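Local structure of putative SnoaL-like polyketide cyclase (Jannaschia sp., 3KKG) at residues Arg70-Glu76 and Val87-Gly93. The protein is a putative polyketide cyclase of the SnoaL-like family, with an NTF2-type fold, and may close rings in polyketide precursors. Numbering follows the deposited sequence.
Sequences RLEVVVE and VQARLTG
E72 and V74 pair with T92 and R90 as hydrogen-bonded antiparallel partners, the short strand axes running 146° apart in direction. Each couple exchanges two backbone bonds, such as E72 N to T92 O (2.9 Å); E76 N to Q88 O (2.8 Å) adds a fifth. V73 faces L91 and V75 faces A89 at the non-hydrogen-bonded sites. With V73 CG1 between the backbone N and the carbonyl carbon (chi1 62°), CG2 is turned across to A89 CB at 3.3 Å, tighter than ordinary van der Waals contact, and also meets L91 CD2. V75 CG1 touches V87 CG1 (3.9 Å), the two valines crossing nearly at right angles. On the other face a water bridges E72 OE1 and T92 OG1. E76 OE1 lies against R90 CG (3.4 Å) but 5.1 Å from R90 NE; a second water accepts from R90 NH1 and reaches OE1 by a weak bond. E76 OE2 salt-bridges R128 of the second subunit, and R90 NH2 pairs with D110. The hairpin forms one end of the sheet within this chain, strand 84-94 lying between 72-81 and 108-120. Its V73, V75, V87 and L91 face packs against V15 and L16 of helix 6-16 and F19 and W23 just beyond.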
loop_
_atom_site.group_PDB
_atom_site.type_symbol
_atom_site.label_atom_id
_atom_site.label_comp_id
_atom_site.label_asym_id
_atom_site.label_seq_id
_atom_site.Cartn_x
_atom_site.Cartn_y
_atom_site.Cartn_z
ATOM N N ARG A 70 -8.932 -19.226 7.210
ATOM C CA ARG A 70 -7.672 -19.557 7.939
ATOM C C ARG A 70 -6.517 -18.591 7.584
ATOM O O ARG A 70 -5.368 -18.879 7.905
ATOM C CB ARG A 70 -7.168 -21.007 7.678
ATOM C CG ARG A 70 -7.979 -22.179 8.292
ATOM C CD ARG A 70 -7.240 -23.546 8.135
ATOM N NE ARG A 70 -8.061 -24.700 8.608
ATOM C CZ ARG A 70 -8.927 -25.373 7.827
ATOM N NH1 ARG A 70 -9.037 -25.047 6.565
ATOM N NH2 ARG A 70 -9.647 -26.342 8.320
ATOM N N LEU A 71 -6.799 -17.452 6.955
ATOM C CA LEU A 71 -5.727 -16.560 6.489
ATOM C C LEU A 71 -4.757 -16.281 7.623
ATOM O O LEU A 71 -5.148 -15.910 8.725
ATOM C CB LEU A 71 -6.338 -15.258 5.992
ATOM C CG LEU A 71 -5.429 -14.403 5.100
ATOM C CD1 LEU A 71 -5.068 -15.067 3.796
ATOM C CD2 LEU A 71 -6.170 -13.103 4.816
ATOM N N GLU A 72 -3.481 -16.462 7.289
ATOM C CA GLU A 72 -2.379 -16.136 8.179
ATOM C C GLU A 72 -1.700 -14.851 7.788
ATOM O O GLU A 72 -1.489 -14.592 6.616
ATOM C CB GLU A 72 -1.340 -17.258 8.192
ATOM C CG GLU A 72 -1.880 -18.563 8.787
ATOM C CD GLU A 72 -0.876 -19.720 8.684
ATOM O OE1 GLU A 72 0.251 -19.509 8.189
ATOM O OE2 GLU A 72 -1.269 -20.842 8.985
ATOM N N VAL A 73 -1.336 -14.073 8.795
ATOM C CA VAL A 73 -0.593 -12.826 8.595
ATOM C C VAL A 73 0.729 -12.875 9.341
ATOM O O VAL A 73 0.773 -13.258 10.486
ATOM C CB VAL A 73 -1.485 -11.561 8.927
ATOM C CG1 VAL A 73 -1.926 -11.543 10.385
ATOM C CG2 VAL A 73 -0.738 -10.285 8.519
ATOM N N VAL A 74 1.792 -12.456 8.642
ATOM C CA VAL A 74 3.118 -12.287 9.248
ATOM C C VAL A 74 3.518 -10.839 9.047
ATOM O O VAL A 74 3.726 -10.372 7.911
ATOM C CB VAL A 74 4.151 -13.242 8.667
ATOM C CG1 VAL A 74 5.510 -13.007 9.357
ATOM C CG2 VAL A 74 3.758 -14.702 8.907
ATOM N N VAL A 75 3.614 -10.092 10.144
ATOM C CA VAL A 75 4.045 -8.715 10.107
ATOM C C VAL A 75 5.506 -8.685 9.742
ATOM O O VAL A 75 6.343 -9.415 10.341
ATOM C CB VAL A 75 3.775 -8.018 11.456
ATOM C CG1 VAL A 75 4.450 -6.619 11.456
ATOM C CG2 VAL A 75 2.267 -7.897 11.754
ATOM N N GLU A 76 5.879 -7.835 8.787
ATOM C CA GLU A 76 7.284 -7.667 8.510
ATOM C C GLU A 76 7.876 -6.293 8.470
ATOM O O GLU A 76 9.104 -6.190 8.337
ATOM C CB GLU A 76 7.688 -8.268 7.249
ATOM C CG GLU A 76 6.941 -7.812 6.139
ATOM C CD GLU A 76 7.614 -8.335 4.898
ATOM O OE1 GLU A 76 7.286 -9.529 4.585
ATOM O OE2 GLU A 76 8.411 -7.596 4.272
ATOM N N VAL A 87 1.804 -0.727 8.729
ATOM C CA VAL A 87 2.149 -2.113 8.943
ATOM C C VAL A 87 2.231 -2.806 7.599
ATOM O O VAL A 87 1.241 -2.871 6.882
ATOM C CB VAL A 87 1.153 -2.830 9.877
ATOM C CG1 VAL A 87 1.587 -4.280 10.081
ATOM C CG2 VAL A 87 1.033 -2.102 11.210
ATOM N N GLN A 88 3.374 -3.366 7.257
ATOM C CA GLN A 88 3.466 -4.227 6.076
ATOM C C GLN A 88 3.493 -5.667 6.546
ATOM O O GLN A 88 4.155 -5.998 7.541
ATOM C CB GLN A 88 4.735 -3.961 5.351
ATOM C CG GLN A 88 4.843 -2.546 4.712
ATOM C CD GLN A 88 6.064 -2.442 3.858
ATOM O OE1 GLN A 88 6.131 -3.082 2.827
ATOM N NE2 GLN A 88 7.019 -1.678 4.281
ATOM N N ALA A 89 2.825 -6.539 5.804
ATOM C CA ALA A 89 2.699 -7.915 6.215
ATOM C C ALA A 89 2.692 -8.790 4.989
ATOM O O ALA A 89 2.720 -8.311 3.851
ATOM C CB ALA A 89 1.433 -8.157 7.119
ATOM N N ARG A 90 2.753 -10.096 5.225
ATOM C CA ARG A 90 2.433 -11.053 4.176
ATOM C C ARG A 90 1.284 -11.928 4.606
ATOM O O ARG A 90 1.141 -12.273 5.768
ATOM C CB ARG A 90 3.624 -11.867 3.748
ATOM C CG ARG A 90 4.683 -11.048 3.015
ATOM C CD ARG A 90 5.718 -11.962 2.388
ATOM N NE ARG A 90 5.192 -12.633 1.185
ATOM C CZ ARG A 90 5.158 -12.081 -0.042
ATOM N NH1 ARG A 90 5.669 -10.877 -0.234
ATOM N NH2 ARG A 90 4.676 -12.737 -1.097
ATOM N N LEU A 91 0.443 -12.224 3.643
ATOM C CA LEU A 91 -0.758 -13.038 3.831
ATOM C C LEU A 91 -0.603 -14.348 3.085
ATOM O O LEU A 91 -0.223 -14.336 1.914
ATOM C CB LEU A 91 -1.974 -12.339 3.210
ATOM C CG LEU A 91 -2.278 -10.971 3.759
ATOM C CD1 LEU A 91 -3.511 -10.362 3.028
ATOM C CD2 LEU A 91 -2.514 -11.000 5.251
ATOM N N THR A 92 -0.987 -15.421 3.759
ATOM C CA THR A 92 -0.993 -16.737 3.141
ATOM C C THR A 92 -2.244 -17.481 3.551
ATOM O O THR A 92 -2.610 -17.542 4.708
ATOM C CB THR A 92 0.237 -17.572 3.492
ATOM O OG1 THR A 92 0.345 -17.651 4.911
ATOM C CG2 THR A 92 1.498 -16.944 2.898
ATOM N N GLY A 93 -2.869 -18.155 2.579
ATOM C CA GLY A 93 -3.995 -19.033 2.878
ATOM C C GLY A 93 -4.796 -19.336 1.650
ATOM O O GLY A 93 -4.534 -18.862 0.570
HETATM O O HOH W 1 1.343 -19.865 5.984
HETATM O O HOH W 2 6.853 -8.807 1.376
#